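Long-range contacts in alpha-glucosidase (Pseudoalteromonas sp. K8, PDB 5HQA), which hydrolyses alpha-glucosides as a calcium-binding member of glycoside hydrolase family 97, and is activated by chloride: residues 489-494 against 527-532; 572-577 against 584-589; 613-618 against 654-659. One frame throughout, in Å; residues are numbered along the deposited sequence.

Contact 1. Residues 489-494 against 527-532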
loop_
_atom_site.group_PDB
_atom_site.type_symbol
_atom_site.label_atom_id
_atom_site.label_comp_id
_atom_site.label_asym_id
_atom_site.label_seq_id
_atom_site.Cartn_x
_atom_site.Cartn_y
_atom_site.Cartn_z
ATOM N N ASP A 489 -5.881 -2.196 1.425
ATOM C CA ASP A 489 -7.187 -2.832 1.609
ATOM C C ASP A 489 -6.951 -4.285 2.027
ATOM O O ASP A 489 -6.948 -5.208 1.211
ATOM C CB ASP A 489 -7.998 -2.740 0.315
ATOM C CG ASP A 489 -9.431 -3.269 0.457
ATOM O OD1 ASP A 489 -10.092 -2.975 1.487
ATOM O OD2 ASP A 489 -9.908 -3.961 -0.488
ATOM N N PHE A 490 -6.740 -4.486 3.337
ATOM C CA PHE A 490 -6.440 -5.814 3.879
ATOM C C PHE A 490 -7.693 -6.663 4.089
ATOM O O PHE A 490 -7.598 -7.899 4.132
ATOM C CB PHE A 490 -5.682 -5.667 5.209
ATOM C CG PHE A 490 -5.245 -6.980 5.813
ATOM C CD1 PHE A 490 -4.020 -7.538 5.471
ATOM C CD2 PHE A 490 -6.067 -7.658 6.713
ATOM C CE1 PHE A 490 -3.618 -8.758 6.011
ATOM C CE2 PHE A 490 -5.677 -8.885 7.258
ATOM C CZ PHE A 490 -4.450 -9.434 6.902
ATOM N N THR A 491 -8.862 -6.024 4.182
ATOM C CA THR A 491 -10.166 -6.553 4.596
ATOM C C THR A 491 -10.049 -7.244 5.957
ATOM O O THR A 491 -10.164 -8.472 6.056
ATOM C CB THR A 491 -10.787 -7.481 3.532
ATOM O OG1 THR A 491 -10.142 -8.758 3.507
ATOM C CG2 THR A 491 -10.705 -6.851 2.138
ATOM N N PRO A 492 -9.859 -6.482 7.035
ATOM C CA PRO A 492 -9.756 -7.070 8.373
ATOM C C PRO A 492 -11.125 -7.491 8.904
ATOM O O PRO A 492 -12.158 -7.319 8.255
ATOM C CB PRO A 492 -9.173 -5.924 9.198
ATOM C CG PRO A 492 -9.723 -4.710 8.545
ATOM C CD PRO A 492 -9.712 -5.016 7.071
ATOM N N GLY A 493 -11.118 -8.061 10.110
ATOM C CA GLY A 493 -12.354 -8.231 10.856
ATOM C C GLY A 493 -13.063 -9.565 10.712
ATOM O O GLY A 493 -14.295 -9.613 10.739
ATOM N N ILE A 494 -12.325 -10.662 10.578
ATOM C CA ILE A 494 -12.965 -11.976 10.546
ATOM C C ILE A 494 -13.254 -12.408 11.980
ATOM O O ILE A 494 -12.342 -12.514 12.808
ATOM C CB ILE A 494 -12.093 -13.011 9.811
ATOM C CG1 ILE A 494 -11.960 -12.645 8.329
ATOM C CG2 ILE A 494 -12.692 -14.413 9.938
ATOM C CD1 ILE A 494 -13.295 -12.580 7.590
ATOM N N ILE A 527 -10.602 3.343 3.449
ATOM C CA ILE A 527 -11.762 2.466 3.527
ATOM C C ILE A 527 -11.314 1.178 4.198
ATOM O O ILE A 527 -10.248 0.641 3.879
ATOM C CB ILE A 527 -12.417 2.196 2.156
ATOM C CG1 ILE A 527 -11.421 1.627 1.148
ATOM C CG2 ILE A 527 -13.072 3.472 1.618
ATOM C CD1 ILE A 527 -12.098 1.074 -0.103
ATOM N N GLN A 528 -12.100 0.725 5.165
ATOM C CA GLN A 528 -11.821 -0.481 5.924
ATOM C C GLN A 528 -13.021 -1.399 5.789
ATOM O O GLN A 528 -14.156 -0.984 6.042
ATOM C CB GLN A 528 -11.562 -0.164 7.402
ATOM C CG GLN A 528 -10.256 0.622 7.679
ATOM C CD GLN A 528 -9.011 -0.268 7.662
ATOM O OE1 GLN A 528 -9.030 -1.385 7.135
ATOM N NE2 GLN A 528 -7.922 0.231 8.235
ATOM N N MET A 529 -12.782 -2.632 5.379
ATOM C CA MET A 529 -13.865 -3.595 5.301
ATOM C C MET A 529 -14.062 -4.258 6.649
ATOM O O MET A 529 -13.099 -4.516 7.371
ATOM C CB MET A 529 -13.578 -4.655 4.238
ATOM C CG MET A 529 -14.816 -5.418 3.820
ATOM S SD MET A 529 -14.372 -6.613 2.545
ATOM C CE MET A 529 -16.007 -7.106 1.986
ATOM N N ALA A 530 -15.317 -4.503 6.992
ATOM C CA ALA A 530 -15.660 -5.546 7.951
ATOM C C ALA A 530 -15.948 -6.763 7.087
ATOM O O ALA A 530 -17.035 -6.895 6.523
ATOM C CB ALA A 530 -16.843 -5.147 8.825
ATOM N N ALA A 531 -14.951 -7.639 6.957
ATOM C CA ALA A 531 -14.921 -8.634 5.894
ATOM C C ALA A 531 -15.848 -9.823 6.118
ATOM O O ALA A 531 -16.139 -10.543 5.152
ATOM C CB ALA A 531 -13.490 -9.150 5.722
ATOM N N ASP A 532 -16.324 -10.058 7.343
ATOM C CA ASP A 532 -16.995 -11.321 7.624
ATOM C C ASP A 532 -18.457 -11.296 7.176
ATOM O O ASP A 532 -19.015 -10.258 6.810
ATOM C CB ASP A 532 -16.922 -11.639 9.114
ATOM C CG ASP A 532 -16.854 -13.127 9.395
ATOM O OD1 ASP A 532 -17.255 -13.936 8.523
ATOM O OD2 ASP A 532 -16.404 -13.489 10.507
HETATM O O HOH W 1 -10.022 -3.238 4.152
HETATM O O HOH W 2 -7.517 -2.494 5.334
#

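Contact 2. Residues 572-577 against 584-589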
loop_
_atom_site.group_PDB
_atom_site.type_symbol
_atom_site.label_atom_id
_atom_site.label_comp_id
_atom_site.label_asym_id
_atom_site.label_seq_id
_atom_site.Cartn_x
_atom_site.Cartn_y
_atom_site.Cartn_z
ATOM N N ARG A 572 -3.487 6.546 16.960
ATOM C CA ARG A 572 -3.961 7.495 15.958
ATOM C C ARG A 572 -5.106 8.323 16.526
ATOM O O ARG A 572 -5.947 7.808 17.270
ATOM C CB ARG A 572 -4.429 6.791 14.672
ATOM C CG ARG A 572 -3.446 5.796 14.080
ATOM C CD ARG A 572 -3.993 5.238 12.778
ATOM N NE ARG A 572 -3.293 4.038 12.316
ATOM C CZ ARG A 572 -2.397 4.014 11.331
ATOM N NH1 ARG A 572 -2.063 5.137 10.698
ATOM N NH2 ARG A 572 -1.837 2.860 10.969
ATOM N N LYS A 573 -5.140 9.601 16.163
ATOM C CA LYS A 573 -6.184 10.513 16.611
ATOM C C LYS A 573 -7.156 10.752 15.466
ATOM O O LYS A 573 -6.735 11.084 14.355
ATOM C CB LYS A 573 -5.593 11.844 17.087
ATOM C CG LYS A 573 -6.576 12.666 17.908
ATOM C CD LYS A 573 -5.983 14.021 18.326
ATOM C CE LYS A 573 -6.954 14.769 19.234
ATOM N NZ LYS A 573 -6.429 16.099 19.654
ATOM N N GLU A 574 -8.451 10.590 15.737
ATOM C CA GLU A 574 -9.436 10.650 14.669
ATOM C C GLU A 574 -9.502 12.049 14.074
ATOM O O GLU A 574 -9.347 13.052 14.775
ATOM C CB GLU A 574 -10.812 10.246 15.189
ATOM C CG GLU A 574 -11.393 11.245 16.139
ATOM C CD GLU A 574 -12.650 10.743 16.810
ATOM O OE1 GLU A 574 -13.012 9.565 16.581
ATOM O OE2 GLU A 574 -13.260 11.522 17.570
ATOM N N ARG A 575 -9.718 12.114 12.765
ATOM C CA ARG A 575 -9.958 13.394 12.121
ATOM C C ARG A 575 -11.401 13.825 12.351
ATOM O O ARG A 575 -12.322 13.005 12.308
ATOM C CB ARG A 575 -9.672 13.304 10.623
ATOM C CG ARG A 575 -9.952 14.607 9.879
ATOM C CD ARG A 575 -8.761 14.990 9.057
ATOM N NE ARG A 575 -8.979 16.157 8.210
ATOM C CZ ARG A 575 -8.345 16.341 7.057
ATOM N NH1 ARG A 575 -7.488 15.424 6.635
ATOM N NH2 ARG A 575 -8.576 17.421 6.326
ATOM N N LYS A 576 -11.597 15.122 12.597
ATOM C CA LYS A 576 -12.945 15.671 12.752
ATOM C C LYS A 576 -13.654 15.669 11.403
ATOM O O LYS A 576 -13.263 16.391 10.480
ATOM C CB LYS A 576 -12.893 17.078 13.335
ATOM C CG LYS A 576 -14.258 17.734 13.405
ATOM C CD LYS A 576 -14.167 19.091 14.063
ATOM C CE LYS A 576 -15.532 19.745 14.122
ATOM N NZ LYS A 576 -15.506 20.988 14.955
ATOM N N ARG A 577 -14.708 14.864 11.301
ATOM C CA ARG A 577 -15.406 14.602 10.051
ATOM C C ARG A 577 -16.596 13.703 10.356
ATOM O O ARG A 577 -16.467 12.778 11.165
ATOM C CB ARG A 577 -14.478 13.924 9.031
ATOM C CG ARG A 577 -15.055 13.857 7.623
ATOM C CD ARG A 577 -14.416 12.774 6.716
ATOM N NE ARG A 577 -15.012 12.830 5.376
ATOM C CZ ARG A 577 -14.366 13.206 4.275
ATOM N NH1 ARG A 577 -13.080 13.525 4.338
ATOM N NH2 ARG A 577 -15.000 13.244 3.106
ATOM N N ASP A 584 -11.262 11.756 19.930
ATOM C CA ASP A 584 -10.889 10.423 20.390
ATOM C C ASP A 584 -9.565 9.964 19.786
ATOM O O ASP A 584 -9.257 10.247 18.622
ATOM C CB ASP A 584 -11.971 9.403 20.044
ATOM C CG ASP A 584 -13.218 9.571 20.869
ATOM O OD1 ASP A 584 -14.134 8.734 20.709
ATOM O OD2 ASP A 584 -13.284 10.531 21.676
ATOM N N TRP A 585 -8.791 9.240 20.592
ATOM C CA TRP A 585 -7.616 8.503 20.149
ATOM C C TRP A 585 -7.942 7.019 20.075
ATOM O O TRP A 585 -8.842 6.523 20.756
ATOM C CB TRP A 585 -6.436 8.704 21.101
ATOM C CG TRP A 585 -5.725 10.013 20.969
ATOM C CD1 TRP A 585 -6.050 11.198 21.572
ATOM C CD2 TRP A 585 -4.536 10.257 20.215
ATOM N NE1 TRP A 585 -5.137 12.171 21.227
ATOM C CE2 TRP A 585 -4.198 11.618 20.394
ATOM C CE3 TRP A 585 -3.723 9.457 19.397
ATOM C CZ2 TRP A 585 -3.088 12.197 19.784
ATOM C CZ3 TRP A 585 -2.620 10.037 18.786
ATOM C CH2 TRP A 585 -2.315 11.395 18.986
ATOM N N TYR A 586 -7.184 6.310 19.245
ATOM C CA TYR A 586 -7.323 4.871 19.098
ATOM C C TYR A 586 -5.945 4.234 19.128
ATOM O O TYR A 586 -4.961 4.848 18.716
ATOM C CB TYR A 586 -8.034 4.515 17.794
ATOM C CG TYR A 586 -9.518 4.770 17.860
ATOM C CD1 TYR A 586 -10.031 6.061 17.751
ATOM C CD2 TYR A 586 -10.405 3.718 18.053
ATOM C CE1 TYR A 586 -11.398 6.295 17.835
ATOM C CE2 TYR A 586 -11.765 3.938 18.129
ATOM C CZ TYR A 586 -12.254 5.223 18.022
ATOM O OH TYR A 586 -13.608 5.429 18.095
ATOM N N LEU A 587 -5.872 3.002 19.622
ATOM C CA LEU A 587 -4.616 2.272 19.627
ATOM C C LEU A 587 -4.845 0.866 19.092
ATOM O O LEU A 587 -5.872 0.240 19.378
ATOM C CB LEU A 587 -4.009 2.218 21.045
ATOM C CG LEU A 587 -2.697 1.446 21.223
ATOM C CD1 LEU A 587 -1.847 2.083 22.311
ATOM C CD2 LEU A 587 -2.954 -0.031 21.539
ATOM N N GLY A 588 -3.887 0.372 18.319
ATOM C CA GLY A 588 -3.900 -1.025 17.937
ATOM C C GLY A 588 -2.508 -1.600 18.093
ATOM O O GLY A 588 -1.514 -0.930 17.789
ATOM N N ALA A 589 -2.414 -2.831 18.591
ATOM C CA ALA A 589 -1.134 -3.519 18.707
ATOM C C ALA A 589 -1.318 -4.964 18.266
ATOM O O ALA A 589 -2.358 -5.566 18.538
ATOM C CB ALA A 589 -0.596 -3.463 20.144
HETATM O O HOH W 3 -14.529 7.913 18.154
#

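Contact 3. Residues 613-618 against 654-659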
loop_
_atom_site.group_PDB
_atom_site.type_symbol
_atom_site.label_atom_id
_atom_site.label_comp_id
_atom_site.label_asym_id
_atom_site.label_seq_id
_atom_site.Cartn_x
_atom_site.Cartn_y
_atom_site.Cartn_z
ATOM N N ALA A 613 -10.732 4.778 28.450
ATOM C CA ALA A 613 -10.209 3.752 27.564
ATOM C C ALA A 613 -11.181 2.583 27.498
ATOM O O ALA A 613 -11.604 2.056 28.532
ATOM C CB ALA A 613 -8.842 3.278 28.049
ATOM N N HIS A 614 -11.541 2.187 26.286
ATOM C CA HIS A 614 -12.377 1.016 26.045
ATOM C C HIS A 614 -11.426 -0.009 25.439
ATOM O O HIS A 614 -11.035 0.110 24.275
ATOM C CB HIS A 614 -13.548 1.365 25.132
ATOM C CG HIS A 614 -14.719 0.446 25.269
ATOM N ND1 HIS A 614 -15.902 0.638 24.587
ATOM C CD2 HIS A 614 -14.891 -0.678 26.008
ATOM C CE1 HIS A 614 -16.752 -0.327 24.896
ATOM N NE2 HIS A 614 -16.164 -1.138 25.758
ATOM N N ILE A 615 -10.997 -0.971 26.250
ATOM C CA ILE A 615 -9.865 -1.835 25.926
ATOM C C ILE A 615 -10.396 -3.194 25.492
ATOM O O ILE A 615 -11.121 -3.846 26.247
ATOM C CB ILE A 615 -8.918 -1.983 27.128
ATOM C CG1 ILE A 615 -8.349 -0.626 27.545
ATOM C CG2 ILE A 615 -7.813 -2.979 26.822
ATOM C CD1 ILE A 615 -7.719 -0.639 28.918
ATOM N N TYR A 616 -10.039 -3.622 24.281
ATOM C CA TYR A 616 -10.397 -4.938 23.758
ATOM C C TYR A 616 -9.101 -5.726 23.646
ATOM O O TYR A 616 -8.254 -5.408 22.806
ATOM C CB TYR A 616 -11.083 -4.831 22.394
ATOM C CG TYR A 616 -12.353 -3.998 22.354
ATOM C CD1 TYR A 616 -12.302 -2.602 22.398
ATOM C CD2 TYR A 616 -13.601 -4.606 22.235
ATOM C CE1 TYR A 616 -13.467 -1.840 22.351
ATOM C CE2 TYR A 616 -14.768 -3.857 22.183
ATOM C CZ TYR A 616 -14.697 -2.477 22.244
ATOM O OH TYR A 616 -15.858 -1.741 22.189
ATOM N N LYS A 617 -8.934 -6.747 24.485
ATOM C CA LYS A 617 -7.652 -7.433 24.557
ATOM C C LYS A 617 -7.862 -8.936 24.663
ATOM O O LYS A 617 -8.964 -9.423 24.951
ATOM C CB LYS A 617 -6.824 -6.943 25.748
ATOM C CG LYS A 617 -7.555 -7.066 27.082
ATOM C CD LYS A 617 -6.642 -6.687 28.233
ATOM C CE LYS A 617 -7.434 -6.243 29.441
ATOM N NZ LYS A 617 -6.577 -6.137 30.654
ATOM N N ASP A 618 -6.772 -9.665 24.428
ATOM C CA ASP A 618 -6.782 -11.112 24.574
ATOM C C ASP A 618 -7.153 -11.492 25.994
ATOM O O ASP A 618 -6.642 -10.911 26.958
ATOM C CB ASP A 618 -5.412 -11.687 24.229
ATOM C CG ASP A 618 -5.063 -11.519 22.763
ATOM O OD1 ASP A 618 -3.970 -10.987 22.458
ATOM O OD2 ASP A 618 -5.889 -11.917 21.916
ATOM N N THR A 654 -4.355 -6.062 20.708
ATOM C CA THR A 654 -5.204 -5.240 21.560
ATOM C C THR A 654 -5.677 -4.051 20.745
ATOM O O THR A 654 -4.904 -3.474 19.973
ATOM C CB THR A 654 -4.469 -4.752 22.822
ATOM O OG1 THR A 654 -4.237 -5.866 23.690
ATOM C CG2 THR A 654 -5.306 -3.742 23.593
ATOM N N ALA A 655 -6.954 -3.709 20.902
ATOM C CA ALA A 655 -7.548 -2.536 20.282
ATOM C C ALA A 655 -8.154 -1.680 21.380
ATOM O O ALA A 655 -8.812 -2.205 22.287
ATOM C CB ALA A 655 -8.628 -2.932 19.268
ATOM N N ILE A 656 -7.931 -0.367 21.316
ATOM C CA ILE A 656 -8.413 0.534 22.358
ATOM C C ILE A 656 -9.057 1.752 21.724
ATOM O O ILE A 656 -8.483 2.363 20.816
ATOM C CB ILE A 656 -7.286 0.984 23.302
ATOM C CG1 ILE A 656 -6.554 -0.225 23.876
ATOM C CG2 ILE A 656 -7.856 1.869 24.424
ATOM C CD1 ILE A 656 -5.423 0.161 24.777
ATOM N N ARG A 657 -10.233 2.121 22.218
ATOM C CA ARG A 657 -10.812 3.430 21.959
ATOM C C ARG A 657 -10.604 4.293 23.198
ATOM O O ARG A 657 -11.051 3.932 24.290
ATOM C CB ARG A 657 -12.302 3.332 21.626
ATOM C CG ARG A 657 -12.962 4.692 21.547
ATOM C CD ARG A 657 -14.443 4.611 21.252
ATOM N NE ARG A 657 -14.993 5.965 21.211
ATOM C CZ ARG A 657 -16.290 6.248 21.146
ATOM N NH1 ARG A 657 -17.182 5.266 21.120
ATOM N NH2 ARG A 657 -16.690 7.515 21.113
ATOM N N PHE A 658 -9.903 5.414 23.040
ATOM C CA PHE A 658 -9.749 6.393 24.113
ATOM C C PHE A 658 -10.821 7.450 23.894
ATOM O O PHE A 658 -10.647 8.370 23.090
ATOM C CB PHE A 658 -8.352 7.002 24.112
ATOM C CG PHE A 658 -7.270 6.018 24.414
ATOM C CD1 PHE A 658 -6.951 5.709 25.730
ATOM C CD2 PHE A 658 -6.573 5.399 23.388
ATOM C CE1 PHE A 658 -5.949 4.796 26.017
ATOM C CE2 PHE A 658 -5.569 4.479 23.663
ATOM C CZ PHE A 658 -5.257 4.178 24.979
ATOM N N LYS A 659 -11.937 7.308 24.599
ATOM C CA LYS A 659 -13.068 8.208 24.411
ATOM C C LYS A 659 -12.846 9.466 25.244
ATOM O O LYS A 659 -12.811 9.399 26.476
ATOM C CB LYS A 659 -14.362 7.505 24.798
ATOM C CG LYS A 659 -15.595 8.362 24.691
ATOM C CD LYS A 659 -16.781 7.579 25.244
ATOM C CE LYS A 659 -18.095 8.189 24.818
ATOM N NZ LYS A 659 -19.226 7.331 25.265
HETATM O O HOH W 4 -4.097 -8.579 24.105
#

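Contact 1. Residues 489-494 against 527-532
P492 O takes the backbone N-H of A531 (N to O 3.1 Å, 156° at the hydrogen) where residues 489-494 run beside 527-532, their end-to-end directions 26° apart. The setting is the TIM-barrel domain: strand 527-529 flanks strand 264-269 at one edge of the parallel sheet and through I527 also meets strand 451-454 at the other; D489, hydrogen-bonded by its backbone to R454, packs on T453 there. A water links the two segments, donating to D489 OD1 at 2.7 Å and accepting from T491 N and M529 N. Aspartate suits this place because its carboxylate also takes Y266 OH on OD1 and H436 and N434 on OD2. A second water carries F490 N to Q528 OE1, an oxygen that lies 3.7 Å from P492 CG while Q528 NE2 turns to L523 O. T491 and M529 lie alongside each other: with T491 OG1 between the backbone N and the carbonyl carbon (chi1 75°), T491 CG2 falls beside M529 SD at 3.7 Å, while T491 OG1 bends back 2.8 Å to F490 O. A531 is small enough to bring its CB within 3.4 Å of T491 O. At G493 the backbone angles would jam any CB against P492 O, so glycine fits. I494 CG2 ends 3.9 Å from D532 OD2, the carboxylate oxygen that accepts F495 N and D496 N.

Contact 2. Residues 572-577 against 584-589
K573 lays its side chain across the indole of W585 next to the connecting loop of the beta hairpin formed by strands 567-574 and 585-591; the axes of 572-574 and 585-589 approach to 4.7 Å. Packing is tight here. K573 CB stands 3.5 Å above the centroid of the six-membered ring, a CH-pi contact 6° off the normal, and with CG anti to the backbone N (chi1 -164°) the extended chain runs on until K573 CD is 3.5 Å from W585 NE1. A lysine suits the site because its methylenes cover the ring face while NZ goes on to a salt bridge with D606, the same carboxylate that accepts W585 NE1. A phenylalanine in place of W585 would probably leave D606 OD1 without its indole donor and much of the K573 chain without a face to lie on. Beneath these side chains R572 and Y586 form a hydrogen-bonded antiparallel pair, and E574 N reaches D584 O at 3.0 Å in a nearly straight bond (175°). The contact ends here: residues 575-577, with K576 exposed to solvent, part company with the second strand, and 587-589 touch nothing of 572-577, L587 and A589 packing instead on V569 further back in the same strand. At the border lie two acids. E574 OE2 receives D584 N at 3.1 Å from above its carboxylate plane, and the like charges of E574 OE2 and D584 OD2, 4.2 Å apart, are probably eased by the salt bridge of D584 with R657. A water joins the group: it donates to E574 OE1 and D584 OD1 and accepts, in the plane of the tyrosine ring, from Y586 OH at 2.6 Å.

Contact 3. Residues 613-618 against 654-659
R657 O is gripped by two groups of the facing strand: H614 N donates to it at 2.7 Å (163° at the hydrogen), and A613 CA makes a CA-H...O contact at 3.4 Å. R657 N returns the bond to H614 O, and the exchange is repeated by Y616 and A655, so that strands 611-618 and 653-660 pair in the C-terminal antiparallel sheet. A655 O, which accepts Y616 N, also lies at the edge of the tyrosine ring and in its plane, 3.5 Å from Y616 CD1.

On the face of A613, I615, I656 and F658 the methyl of A613 packs against F658, with A613 CB 3.8 Å from F658 CE1. I615 and I656 run alongside each other in the same direction, I615 CG1 against I656 CG2 at 4.0 Å. That same I656 methyl also sits over one face of the F658 ring, away from its centre. Beta-branched isoleucines suit extended backbone, and the small A613 suits the place directly across from the bulky F658, its non-hydrogen-bonded partner. At the far end of the contact a water links T654 OG1 and D618 N.

On the face of H614, Y616, A655 and R657, Y616 OH stands 3.1 Å above the plane of the H614 ring, nearer its margin than its centre, and CG of H614 lies anti to its own backbone N (chi1 -156°), which turns that ring away from the 654-659 strand. The extended R657 chain carries its guanidinium off to D549 and D584.

Strand 631-638 lies along one side of the pair and strand 585-591 along the other, strand 643-648 packs on T654 and I656, and helix 513-522 covers Y616 and A655 through L517.

How the contacts relate
Contacts 2 and 3 belong to one sheet of the C-terminal domain, with centres about 11 Å apart. They touch directly: D584 OD1 forms a salt bridge with R657 NH2 at 2.9 Å, and W585 O lies 2.8 Å from F658 N, a probable hydrogen bond. Contact 1 lies in the barrel domain, its centre about 18 Å from each of the others, and its nearest atoms about 7 Å from contact 2. Helix 513-522 mediates between domains, for P492 packs on it from contact 1 and A655 from contact 3. Of the three, contact 1 lies near the bound sugar: the T491 side chain is about 6 Å from the acarviosine unit of acarbose, and that of D489 about 9 Å from the calcium ion.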